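Local coordinates for protein alkylhalidase CmlS (PDB 3I3L) that catalyses a flavin-dependent halogenation in chloramphenicol biosynthesis, using covalently bound FAD, at residues I73-L77 and G78-K82. Sequence-based numbering, arbitrary orientation.
Sequences ILNRL and GLQEK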
loop_
_atom_site.group_PDB
_atom_site.type_symbol
_atom_site.label_atom_id
_atom_site.label_comp_id
_atom_site.label_asym_id
_atom_site.label_seq_id
_atom_site.Cartn_x
_atom_site.Cartn_y
_atom_site.Cartn_z
ATOM N N ILE A 73 6.630 10.826 -3.788
ATOM C CA ILE A 73 7.710 10.808 -2.830
ATOM C C ILE A 73 9.019 11.061 -3.541
ATOM O O ILE A 73 9.826 11.887 -3.112
ATOM C CB ILE A 73 7.797 9.469 -2.054
ATOM C CG1 ILE A 73 6.688 9.382 -0.982
ATOM C CG2 ILE A 73 9.207 9.335 -1.351
ATOM C CD1 ILE A 73 6.560 8.005 -0.340
ATOM N N LEU A 74 9.233 10.350 -4.635
ATOM C CA LEU A 74 10.425 10.520 -5.419
ATOM C C LEU A 74 10.538 11.977 -5.962
ATOM O O LEU A 74 11.609 12.525 -6.067
ATOM C CB LEU A 74 10.414 9.518 -6.579
ATOM C CG LEU A 74 10.559 8.036 -6.174
ATOM C CD1 LEU A 74 10.537 7.133 -7.396
ATOM C CD2 LEU A 74 11.822 7.845 -5.401
ATOM N N ASN A 75 9.423 12.588 -6.291
ATOM C CA ASN A 75 9.438 13.958 -6.810
ATOM C C ASN A 75 9.920 14.893 -5.694
ATOM O O ASN A 75 10.823 15.672 -5.933
ATOM C CB ASN A 75 8.054 14.348 -7.294
ATOM C CG ASN A 75 7.950 15.855 -7.609
ATOM O OD1 ASN A 75 8.253 16.270 -8.720
ATOM N ND2 ASN A 75 7.497 16.649 -6.654
ATOM N N ARG A 76 9.356 14.756 -4.470
ATOM C CA ARG A 76 9.743 15.559 -3.321
ATOM C C ARG A 76 11.177 15.316 -2.832
ATOM O O ARG A 76 11.724 16.116 -2.081
ATOM C CB ARG A 76 8.729 15.373 -2.175
ATOM C CG ARG A 76 7.421 16.112 -2.493
ATOM C CD ARG A 76 6.318 15.943 -1.426
ATOM N NE ARG A 76 5.663 14.640 -1.554
ATOM C CZ ARG A 76 5.542 13.739 -0.565
ATOM N NH1 ARG A 76 4.907 12.576 -0.784
ATOM N NH2 ARG A 76 6.024 14.017 0.644
ATOM N N LEU A 77 11.778 14.219 -3.268
ATOM C CA LEU A 77 13.159 13.913 -2.947
ATOM C C LEU A 77 14.077 14.327 -4.105
ATOM O O LEU A 77 15.282 14.071 -4.046
ATOM C CB LEU A 77 13.368 12.415 -2.701
ATOM C CG LEU A 77 12.877 11.834 -1.359
ATOM C CD1 LEU A 77 12.944 10.282 -1.393
ATOM C CD2 LEU A 77 13.678 12.417 -0.194
ATOM N N GLY A 78 13.500 14.906 -5.169
ATOM C CA GLY A 78 14.313 15.553 -6.219
ATOM C C GLY A 78 14.648 14.712 -7.422
ATOM O O GLY A 78 15.505 15.063 -8.231
ATOM N N LEU A 79 13.925 13.633 -7.608
ATOM C CA LEU A 79 14.273 12.726 -8.665
ATOM C C LEU A 79 13.507 12.910 -9.989
ATOM O O LEU A 79 13.688 12.133 -10.947
ATOM C CB LEU A 79 14.136 11.320 -8.118
ATOM C CG LEU A 79 15.302 11.077 -7.143
ATOM C CD1 LEU A 79 14.817 10.275 -5.996
ATOM C CD2 LEU A 79 16.354 10.388 -7.837
ATOM N N GLN A 80 12.649 13.917 -10.027
ATOM C CA GLN A 80 11.731 14.104 -11.182
ATOM C C GLN A 80 12.397 14.106 -12.567
ATOM O O GLN A 80 11.898 13.478 -13.507
ATOM C CB GLN A 80 10.895 15.351 -11.046
ATOM C CG GLN A 80 9.682 15.234 -11.846
ATOM C CD GLN A 80 8.891 13.984 -11.473
ATOM O OE1 GLN A 80 8.397 13.846 -10.337
ATOM N NE2 GLN A 80 8.744 13.075 -12.442
ATOM N N GLU A 81 13.494 14.836 -12.692
ATOM C CA GLU A 81 14.171 14.956 -13.974
ATOM C C GLU A 81 14.802 13.628 -14.362
ATOM O O GLU A 81 14.615 13.191 -15.478
ATOM C CB GLU A 81 15.259 16.024 -13.891
ATOM C CG GLU A 81 14.724 17.431 -13.788
ATOM C CD GLU A 81 15.729 18.415 -14.339
ATOM O OE1 GLU A 81 16.759 18.656 -13.645
ATOM O OE2 GLU A 81 15.494 18.917 -15.477
ATOM N N LYS A 82 15.544 12.984 -13.444
ATOM C CA LYS A 82 16.112 11.671 -13.731
ATOM C C LYS A 82 15.021 10.674 -14.146
ATOM O O LYS A 82 15.198 9.890 -15.092
ATOM C CB LYS A 82 16.984 11.146 -12.579
ATOM C CG LYS A 82 18.498 11.597 -12.678
ATOM C CD LYS A 82 19.418 10.931 -11.644
ATOM C CE LYS A 82 20.198 9.655 -12.206
ATOM N NZ LYS A 82 20.673 8.569 -11.146
#
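Leu79 N gives a nearly straight hydrogen bond to Leu74 O, 3.0 Å long with an N-H...O angle of 163°. One residue earlier, Gly78 N reaches Asn75 O at 2.9 Å, from well above the carbonyl plane. Together they close a Schellman motif at the end of helix 68-76. Gly78 has positive phi (95°), where a CB would run into Leu77 O. Under this turn the leucines pack: CD1 of Leu79 lies 3.9 Å from CD2 of Leu74 and 4.2 Å from CB of Leu77. Phe130 and Leu134 of helix 127-140 touch Leu74, whose side chain is about 11 Å from the bound FAD, while Val37 and Thr41 of helix 33-44 touch Leu77. On the more open side, Gln80 bends at chi2 (56°). Its NE2 is hydrogen-bonded to Asp84, one turn on in helix 80-86, which helps hold the amide. With an alanine here, Asp84 would probably lose this amide donor and the flank of Asn75 would be less covered. Arg141 NH2 hydrogen-bonds to Leu77 O. The two backbone bonds and the glycine thus let the chain turn tightly between helices 68-76 and 80-86 in the FAD-binding domain, with the leucine side chains on the buried face.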